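Local coordinates for vacuolar aminopeptidase 1 (Saccharomyces cerevisiae, PDB 5JH9), which removes N-terminal amino acids from peptides and proteins in the yeast vacuole as a zinc-dependent, dodecameric aminopeptidase and is the major cargo of the cytoplasm-to-vacuole targeting pathway, at residues K184-N189 with V273-Q278; P202-P207 with T227-G232; T429-E434 with R507-E512. The protein carries 1 engineered substitution. All coordinates share one frame; numbering follows the deposited sequence.

Contact 1. Residues K184-N189 with V273-Q278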
loop_
_atom_site.group_PDB
_atom_site.type_symbol
_atom_site.label_atom_id
_atom_site.label_comp_id
_atom_site.label_asym_id
_atom_site.label_seq_id
_atom_site.Cartn_x
_atom_site.Cartn_y
_atom_site.Cartn_z
ATOM N N LYS B 184 45.950 -39.811 -6.720
ATOM C CA LYS B 184 46.409 -41.148 -7.097
ATOM C C LYS B 184 47.791 -41.024 -7.714
ATOM O O LYS B 184 47.926 -40.509 -8.823
ATOM C CB LYS B 184 45.440 -41.781 -8.102
ATOM C CG LYS B 184 45.769 -43.222 -8.477
ATOM C CD LYS B 184 45.046 -43.668 -9.737
ATOM C CE LYS B 184 43.564 -43.874 -9.497
ATOM N NZ LYS B 184 42.909 -44.480 -10.691
ATOM N N LYS B 185 48.813 -41.503 -7.000
ATOM C CA LYS B 185 50.188 -41.470 -7.504
ATOM C C LYS B 185 50.312 -42.244 -8.813
ATOM O O LYS B 185 49.688 -43.296 -8.975
ATOM C CB LYS B 185 51.189 -42.031 -6.479
ATOM C CG LYS B 185 51.559 -41.073 -5.355
ATOM C CD LYS B 185 52.461 -39.940 -5.835
ATOM C CE LYS B 185 52.958 -39.081 -4.683
ATOM N NZ LYS B 185 53.568 -37.808 -5.163
ATOM N N LYS B 186 51.113 -41.707 -9.734
ATOM C CA LYS B 186 51.369 -42.344 -11.027
ATOM C C LYS B 186 51.914 -43.758 -10.846
ATOM O O LYS B 186 52.779 -43.992 -10.000
ATOM C CB LYS B 186 52.373 -41.531 -11.846
ATOM C CG LYS B 186 51.817 -40.243 -12.416
ATOM C CD LYS B 186 52.784 -39.659 -13.429
ATOM C CE LYS B 186 52.171 -38.504 -14.200
ATOM N NZ LYS B 186 53.005 -38.091 -15.363
ATOM N N GLY B 187 51.399 -44.689 -11.645
ATOM C CA GLY B 187 51.778 -46.095 -11.552
ATOM C C GLY B 187 51.281 -46.810 -10.306
ATOM O O GLY B 187 51.914 -47.762 -9.851
ATOM N N THR B 188 50.166 -46.339 -9.744
ATOM C CA THR B 188 49.481 -47.016 -8.633
ATOM C C THR B 188 47.976 -46.928 -8.850
ATOM O O THR B 188 47.502 -46.113 -9.647
ATOM C CB THR B 188 49.807 -46.394 -7.250
ATOM O OG1 THR B 188 49.116 -45.148 -7.092
ATOM C CG2 THR B 188 51.305 -46.165 -7.068
ATOM N N ASN B 189 47.240 -47.773 -8.129
ATOM C CA ASN B 189 45.775 -47.702 -8.060
ATOM C C ASN B 189 45.264 -47.326 -6.658
ATOM O O ASN B 189 44.109 -47.595 -6.327
ATOM C CB ASN B 189 45.154 -49.029 -8.547
ATOM C CG ASN B 189 44.589 -48.936 -9.959
ATOM O OD1 ASN B 189 43.978 -47.933 -10.339
ATOM N ND2 ASN B 189 44.773 -49.995 -10.735
ATOM N N VAL B 273 49.703 -32.294 -10.797
ATOM C CA VAL B 273 48.349 -31.931 -11.226
ATOM C C VAL B 273 47.622 -33.153 -11.814
ATOM O O VAL B 273 46.454 -33.385 -11.499
ATOM C CB VAL B 273 48.370 -30.761 -12.249
ATOM C CG1 VAL B 273 47.009 -30.564 -12.921
ATOM C CG2 VAL B 273 48.817 -29.466 -11.578
ATOM N N SER B 274 48.327 -33.931 -12.639
ATOM C CA SER B 274 47.786 -35.156 -13.254
ATOM C C SER B 274 47.268 -36.183 -12.235
ATOM O O SER B 274 46.349 -36.950 -12.534
ATOM C CB SER B 274 48.846 -35.822 -14.142
ATOM O OG SER B 274 49.945 -36.295 -13.383
ATOM N N GLU B 275 47.872 -36.192 -11.050
ATOM C CA GLU B 275 47.499 -37.106 -9.972
ATOM C C GLU B 275 46.242 -36.699 -9.170
ATOM O O GLU B 275 45.695 -37.528 -8.452
ATOM C CB GLU B 275 48.700 -37.319 -9.036
ATOM C CG GLU B 275 49.902 -37.940 -9.749
ATOM C CD GLU B 275 51.163 -38.040 -8.900
ATOM O OE1 GLU B 275 51.465 -37.112 -8.116
ATOM O OE2 GLU B 275 51.877 -39.054 -9.045
ATOM N N LEU B 276 45.773 -35.457 -9.302
ATOM C CA LEU B 276 44.602 -34.981 -8.540
ATOM C C LEU B 276 43.301 -35.631 -9.023
ATOM O O LEU B 276 42.977 -35.579 -10.210
ATOM C CB LEU B 276 44.472 -33.459 -8.621
ATOM C CG LEU B 276 45.640 -32.623 -8.096
ATOM C CD1 LEU B 276 45.405 -31.154 -8.410
ATOM C CD2 LEU B 276 45.850 -32.840 -6.604
ATOM N N ILE B 277 42.573 -36.238 -8.088
ATOM C CA ILE B 277 41.346 -36.996 -8.371
ATOM C C ILE B 277 40.112 -36.155 -8.052
ATOM O O ILE B 277 39.232 -35.975 -8.905
ATOM C CB ILE B 277 41.320 -38.308 -7.548
ATOM C CG1 ILE B 277 42.451 -39.242 -7.999
ATOM C CG2 ILE B 277 39.968 -39.007 -7.642
ATOM C CD1 ILE B 277 42.310 -39.802 -9.404
ATOM N N GLN B 278 40.056 -35.668 -6.814
ATOM C CA GLN B 278 38.980 -34.792 -6.344
ATOM C C GLN B 278 39.474 -33.867 -5.233
ATOM O O GLN B 278 40.606 -34.002 -4.748
ATOM C CB GLN B 278 37.768 -35.612 -5.848
ATOM C CG GLN B 278 36.639 -35.808 -6.866
ATOM C CD GLN B 278 36.049 -34.505 -7.386
ATOM O OE1 GLN B 278 36.197 -33.445 -6.770
ATOM N NE2 GLN B 278 35.376 -34.578 -8.530
#
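Glu275 holds Lys184 and the turn that follows it. Its backbone O accepts Lys184 N at 2.9 Å. Its side chain, with CG beside its own backbone N (chi1 -61°) and extended from there, runs along the Lys184 carbonyl until OE2 meets Lys186 N at 2.8 Å. That N-H comes to the anti side of the carboxylate, 23° out of its plane, and the bond is nearly straight. The turn is type II, from Lys185 to Thr188, with Gly187 suiting the positive phi and Thr188 OG1 bonding back to Lys185 O at 2.7 Å. Lys185, bent at chi2 (-72°), brings CD within 3.4 Å of Glu275 OE2. Its NZ makes a long 3.7 Å salt bridge with Glu275 OE1, which Glu272 N also holds. Lys186 instead crosses Glu275 at about a right angle. Its extended chain passes Ser274, with Lys186 CE 3.2 Å from Ser274 OG; Lys186 NZ forms a salt bridge to Asp247 OD1, and Ser274 OG a hydrogen bond to Asp247 OD2. Ile277 CG1 packs against Lys184 CB at 3.9 Å, beside the classic bulge that Ile277 and Gln278 form opposite Leu182. Carboxylate-to-amide bonding thus fixes the turn, and Lys185 may add a little electrostatic support.

Contact 2. Residues P202-P207 with T227-G232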
loop_
_atom_site.group_PDB
_atom_site.type_symbol
_atom_site.label_atom_id
_atom_site.label_comp_id
_atom_site.label_asym_id
_atom_site.label_seq_id
_atom_site.Cartn_x
_atom_site.Cartn_y
_atom_site.Cartn_z
ATOM N N PRO B 202 46.333 -15.173 2.024
ATOM C CA PRO B 202 44.933 -15.081 1.638
ATOM C C PRO B 202 44.840 -15.086 0.119
ATOM O O PRO B 202 45.216 -14.107 -0.531
ATOM C CB PRO B 202 44.485 -13.744 2.237
ATOM C CG PRO B 202 45.730 -12.947 2.440
ATOM C CD PRO B 202 46.921 -13.832 2.208
ATOM N N VAL B 203 44.385 -16.207 -0.435
ATOM C CA VAL B 203 44.301 -16.366 -1.892
ATOM C C VAL B 203 43.145 -15.578 -2.517
ATOM O O VAL B 203 43.147 -15.329 -3.724
ATOM C CB VAL B 203 44.194 -17.852 -2.324
ATOM C CG1 VAL B 203 45.349 -18.667 -1.744
ATOM C CG2 VAL B 203 42.842 -18.459 -1.952
ATOM N N CYS B 204 42.150 -15.201 -1.721
ATOM C CA CYS B 204 41.044 -14.424 -2.257
ATOM C C CYS B 204 40.351 -13.559 -1.216
ATOM O O CYS B 204 40.695 -13.568 -0.027
ATOM C CB CYS B 204 40.045 -15.353 -2.952
ATOM S SG CYS B 204 39.197 -16.446 -1.819
ATOM N N ARG B 205 39.384 -12.798 -1.710
ATOM C CA ARG B 205 38.660 -11.817 -0.940
ATOM C C ARG B 205 37.342 -11.561 -1.676
ATOM O O ARG B 205 37.308 -11.603 -2.903
ATOM C CB ARG B 205 39.523 -10.559 -0.868
ATOM C CG ARG B 205 38.936 -9.376 -0.134
ATOM C CD ARG B 205 39.958 -8.247 -0.109
ATOM N NE ARG B 205 39.433 -7.047 0.538
ATOM C CZ ARG B 205 38.608 -6.162 -0.029
ATOM N NH1 ARG B 205 38.169 -6.313 -1.278
ATOM N NH2 ARG B 205 38.209 -5.105 0.664
ATOM N N ILE B 206 36.267 -11.345 -0.921
ATOM C CA ILE B 206 34.956 -11.012 -1.474
ATOM C C ILE B 206 34.802 -9.484 -1.330
ATOM O O ILE B 206 34.563 -8.994 -0.223
ATOM C CB ILE B 206 33.829 -11.774 -0.743
ATOM C CG1 ILE B 206 34.121 -13.287 -0.749
ATOM C CG2 ILE B 206 32.480 -11.514 -1.407
ATOM C CD1 ILE B 206 33.173 -14.119 0.087
ATOM N N PRO B 207 34.975 -8.730 -2.436
ATOM C CA PRO B 207 35.046 -7.263 -2.341
ATOM C C PRO B 207 33.690 -6.570 -2.256
ATOM O O PRO B 207 32.852 -6.735 -3.143
ATOM C CB PRO B 207 35.757 -6.870 -3.638
ATOM C CG PRO B 207 35.311 -7.905 -4.617
ATOM C CD PRO B 207 35.140 -9.186 -3.830
ATOM N N THR B 227 28.386 -12.148 -4.072
ATOM C CA THR B 227 29.411 -12.492 -3.076
ATOM C C THR B 227 30.339 -13.594 -3.596
ATOM O O THR B 227 30.418 -14.684 -3.026
ATOM C CB THR B 227 28.765 -12.926 -1.749
ATOM O OG1 THR B 227 27.958 -14.093 -1.975
ATOM C CG2 THR B 227 27.902 -11.806 -1.191
ATOM N N ILE B 228 31.048 -13.278 -4.676
ATOM C CA ILE B 228 31.939 -14.215 -5.360
ATOM C C ILE B 228 33.391 -13.845 -5.023
ATOM O O ILE B 228 33.797 -12.699 -5.251
ATOM C CB ILE B 228 31.730 -14.173 -6.890
ATOM C CG1 ILE B 228 30.256 -14.467 -7.242
ATOM C CG2 ILE B 228 32.649 -15.171 -7.577
ATOM C CD1 ILE B 228 29.863 -14.101 -8.656
ATOM N N PRO B 229 34.176 -14.805 -4.482
ATOM C CA PRO B 229 35.572 -14.491 -4.154
ATOM C C PRO B 229 36.436 -14.172 -5.379
ATOM O O PRO B 229 36.387 -14.897 -6.378
ATOM C CB PRO B 229 36.083 -15.760 -3.452
ATOM C CG PRO B 229 34.871 -16.511 -3.039
ATOM C CD PRO B 229 33.788 -16.144 -4.004
ATOM N N VAL B 230 37.200 -13.087 -5.285
ATOM C CA VAL B 230 38.142 -12.682 -6.323
ATOM C C VAL B 230 39.502 -13.263 -5.955
ATOM O O VAL B 230 40.064 -12.920 -4.914
ATOM C CB VAL B 230 38.230 -11.144 -6.436
ATOM C CG1 VAL B 230 39.329 -10.725 -7.405
ATOM C CG2 VAL B 230 36.884 -10.576 -6.870
ATOM N N ILE B 231 40.028 -14.126 -6.820
ATOM C CA ILE B 231 41.230 -14.896 -6.524
ATOM C C ILE B 231 42.512 -14.328 -7.168
ATOM O O ILE B 231 43.612 -14.553 -6.647
ATOM C CB ILE B 231 40.997 -16.398 -6.857
ATOM C CG1 ILE B 231 41.936 -17.290 -6.043
ATOM C CG2 ILE B 231 41.116 -16.685 -8.354
ATOM C CD1 ILE B 231 41.571 -18.759 -6.081
ATOM N N GLY B 232 42.383 -13.581 -8.265
ATOM C CA GLY B 232 43.551 -12.987 -8.923
ATOM C C GLY B 232 43.240 -12.025 -10.056
ATOM O O GLY B 232 42.076 -11.782 -10.382
#
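Arg205 and Val230 form a single antiparallel bridge, a hydrogen-bonded pair, where the chain between strands 191-197 and 230-232 passes an edge strand of the six-stranded antiparallel sheet. Val230 N gives the shorter bond, 2.8 Å to Arg205 O. The return bond from Arg205 N to Val230 O measures 3.3 Å. The bridge does not grow into a ladder. Val203 and Cys204 bulge opposite Leu175, Ile231 and Gly232 bulge opposite Gly155, and at the next hydrogen-bonded position Pro207 has no N-H to offer Ile228 O.

Ile206 makes much of the apolar contact. From CB, CG2 stands anti to the backbone N and lies over the Thr227 backbone, 3.6 Å from Thr227 CA. The other branch, CG1, is beside the backbone N (chi1 -54°) and runs alongside the Pro229 ring, pointing the same way, 4.0 Å from Pro229 CG. At the tip, CD1 comes to 4.2 Å from Thr227 O. A branched side chain suits this place because its two arms cover two different residues; Leu166, Leu171 and Leu175 lie against it as well. In a separate contact, Pro207 crosses Val230 at about a right angle, its CD 3.8 Å from Val230 CG2.

Arg205 points away from Val230's strand. Its long straight chain carries the guanidinium to Asp172, and to Arg484 O and Ser479 OG of a neighbouring subunit, so the bridge underlies a subunit interface. At the other end of the pairing, Cys204 is small enough to sit close to the strand: with SG between its backbone N and carbonyl carbon (chi1 67°), the sulfur rests 3.6 Å from Pro229 CB, while Cys204 CB lies just 3.1 Å from Val230 O.

Contact 3. Residues T429-E434 with R507-E512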
loop_
_atom_site.group_PDB
_atom_site.type_symbol
_atom_site.label_atom_id
_atom_site.label_comp_id
_atom_site.label_asym_id
_atom_site.label_seq_id
_atom_site.Cartn_x
_atom_site.Cartn_y
_atom_site.Cartn_z
ATOM N N THR B 429 20.014 -30.164 35.267
ATOM C CA THR B 429 20.351 -28.870 35.865
ATOM C C THR B 429 20.900 -29.068 37.283
ATOM O O THR B 429 21.952 -28.526 37.628
ATOM C CB THR B 429 19.122 -27.941 35.914
ATOM O OG1 THR B 429 18.661 -27.696 34.583
ATOM C CG2 THR B 429 19.448 -26.608 36.589
ATOM N N ALA B 430 20.179 -29.846 38.084
ATOM C CA ALA B 430 20.590 -30.154 39.460
ATOM C C ALA B 430 21.922 -30.912 39.525
ATOM O O ALA B 430 22.737 -30.654 40.419
ATOM C CB ALA B 430 19.500 -30.941 40.173
ATOM N N LEU B 431 22.129 -31.842 38.586
ATOM C CA LEU B 431 23.383 -32.599 38.496
ATOM C C LEU B 431 24.560 -31.664 38.235
ATOM O O LEU B 431 25.565 -31.726 38.939
ATOM C CB LEU B 431 23.311 -33.685 37.412
ATOM C CG LEU B 431 24.527 -34.632 37.292
ATOM C CD1 LEU B 431 24.125 -36.011 36.798
ATOM C CD2 LEU B 431 25.632 -34.091 36.397
ATOM N N VAL B 432 24.425 -30.792 37.237
ATOM C CA VAL B 432 25.503 -29.853 36.891
ATOM C C VAL B 432 25.791 -28.874 38.033
ATOM O O VAL B 432 26.959 -28.611 38.332
ATOM C CB VAL B 432 25.216 -29.114 35.568
ATOM C CG1 VAL B 432 26.176 -27.944 35.347
ATOM C CG2 VAL B 432 25.300 -30.104 34.410
ATOM N N GLU B 433 24.740 -28.361 38.669
ATOM C CA GLU B 433 24.892 -27.434 39.792
ATOM C C GLU B 433 25.552 -28.110 40.998
ATOM O O GLU B 433 26.393 -27.503 41.658
ATOM C CB GLU B 433 23.550 -26.786 40.162
ATOM C CG GLU B 433 23.121 -25.766 39.113
ATOM C CD GLU B 433 21.730 -25.186 39.292
ATOM O OE1 GLU B 433 20.888 -25.752 40.015
ATOM O OE2 GLU B 433 21.466 -24.141 38.663
ATOM N N GLU B 434 25.192 -29.368 41.252
ATOM C CA GLU B 434 25.856 -30.166 42.284
ATOM C C GLU B 434 27.332 -30.407 41.946
ATOM O O GLU B 434 28.193 -30.213 42.802
ATOM C CB GLU B 434 25.135 -31.503 42.505
ATOM C CG GLU B 434 25.562 -32.241 43.769
ATOM C CD GLU B 434 24.953 -31.676 45.048
ATOM O OE1 GLU B 434 24.349 -30.579 45.030
ATOM O OE2 GLU B 434 25.086 -32.335 46.088
ATOM N N ARG B 507 29.881 -39.607 38.021
ATOM C CA ARG B 507 29.341 -40.902 38.471
ATOM C C ARG B 507 28.924 -40.822 39.933
ATOM O O ARG B 507 27.810 -41.209 40.293
ATOM C CB ARG B 507 30.367 -42.028 38.273
ATOM C CG ARG B 507 29.866 -43.448 38.532
ATOM C CD ARG B 507 28.700 -43.849 37.636
ATOM N NE ARG B 507 27.403 -43.501 38.213
ATOM C CZ ARG B 507 26.231 -43.633 37.595
ATOM N NH1 ARG B 507 26.150 -44.113 36.354
ATOM N NH2 ARG B 507 25.118 -43.284 38.229
ATOM N N SER B 508 29.819 -40.281 40.755
ATOM C CA SER B 508 29.562 -40.066 42.174
ATOM C C SER B 508 28.386 -39.122 42.428
ATOM O O SER B 508 27.546 -39.396 43.285
ATOM C CB SER B 508 30.815 -39.516 42.853
ATOM O OG SER B 508 30.635 -39.489 44.250
ATOM N N VAL B 509 28.323 -38.026 41.672
ATOM C CA VAL B 509 27.235 -37.054 41.816
ATOM C C VAL B 509 25.887 -37.628 41.359
ATOM O O VAL B 509 24.879 -37.443 42.045
ATOM C CB VAL B 509 27.543 -35.737 41.068
ATOM C CG1 VAL B 509 26.335 -34.808 41.048
ATOM C CG2 VAL B 509 28.719 -35.040 41.724
ATOM N N TYR B 510 25.869 -38.323 40.221
ATOM C CA TYR B 510 24.618 -38.919 39.714
ATOM C C TYR B 510 24.066 -39.984 40.676
ATOM O O TYR B 510 22.851 -40.161 40.762
ATOM C CB TYR B 510 24.795 -39.509 38.299
ATOM C CG TYR B 510 23.528 -39.661 37.448
ATOM C CD1 TYR B 510 22.423 -38.805 37.593
ATOM C CD2 TYR B 510 23.465 -40.626 36.443
ATOM C CE1 TYR B 510 21.295 -38.938 36.795
ATOM C CE2 TYR B 510 22.342 -40.756 35.636
ATOM C CZ TYR B 510 21.259 -39.911 35.816
ATOM O OH TYR B 510 20.135 -40.023 35.018
ATOM N N ASP B 511 24.959 -40.655 41.408
ATOM C CA ASP B 511 24.567 -41.618 42.453
ATOM C C ASP B 511 23.765 -41.003 43.610
ATOM O O ASP B 511 23.021 -41.719 44.277
ATOM C CB ASP B 511 25.795 -42.364 43.022
ATOM C CG ASP B 511 26.446 -43.311 42.012
ATOM O OD1 ASP B 511 25.888 -43.533 40.910
ATOM O OD2 ASP B 511 27.534 -43.832 42.322
ATOM N N GLU B 512 23.910 -39.699 43.857
ATOM C CA GLU B 512 23.071 -39.004 44.853
ATOM C C GLU B 512 21.576 -39.027 44.496
ATOM O O GLU B 512 20.727 -38.975 45.389
ATOM C CB GLU B 512 23.458 -37.532 44.999
ATOM C CG GLU B 512 24.867 -37.210 45.468
ATOM C CD GLU B 512 25.114 -35.703 45.522
ATOM O OE1 GLU B 512 24.165 -34.916 45.293
ATOM O OE2 GLU B 512 26.256 -35.291 45.793
#
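Glu434 leaves helix 426-439 with CG anti to the backbone N (chi1 -167°), then bends at chi2 (78°) so that its carboxylate swings across to Glu512. The latter places CG beside its own backbone N (chi1 -61°) and runs on extended to meet it. The two carboxylates come together with their planes 90° apart, Glu434 OE2 lying 2.9 Å from Glu512 OE1 and 3.2 Å from Glu512 OE2. Next to this acidic pair the two helices, 426-439 and 491-510, meet through hydrocarbon. Val509 CG1 lies against Leu431 O and Glu434 CB, 3.8 Å from each; its short branched chain suits a position so near the helix backbone. Leu431 reaches farther: CD1 approaches the Tyr510 ring obliquely, 3.4 Å from Tyr510 CD1, and the two side chains cross at about a right angle. Both also rest on Ile382 of the central mixed sheet. Tyr510 OH is hydrogen-bonded to Arg469 NH2, so the ring packs on Leu431 and Ile382 while its hydroxyl is held.

The acids have cationic partners of their own. Glu434 OE1 pairs with Arg437 and OE2 with Lys184 of a neighbouring subunit, while Glu512 OE2 pairs with Arg438. Two buried carboxylates this close would repel each other if both were charged; the surrounding arginines and lysine probably offset much of that cost, and the affinity of either acid for a proton may still be raised. Lys184 of the neighbouring subunit thus probably helps to make the acidic pair tolerable.

Contacts 1 and 2 both reach the six-stranded antiparallel sheet, their centres about 29 Å apart and nearest atoms about 13 Å. Contact 3 joins two helices beside the mixed sheet, beyond the chain's centre, with its centre about 54 Å from that of contact 1 and about 50 Å from that of contact 2. Assembly closes that gap: Lys184 of contact 1 makes a salt bridge to Glu434, and Gln278 a hydrogen bond to Glu433, in contact 3 of another subunit. Contact 2 faces yet another copy through Arg205, whose side chain lies about 14 Å from a bound zinc ion. None of the three contacts lies at the annotated zinc sites, but the chain between 202-207 and 227-232 carries His212, which probably binds substrate.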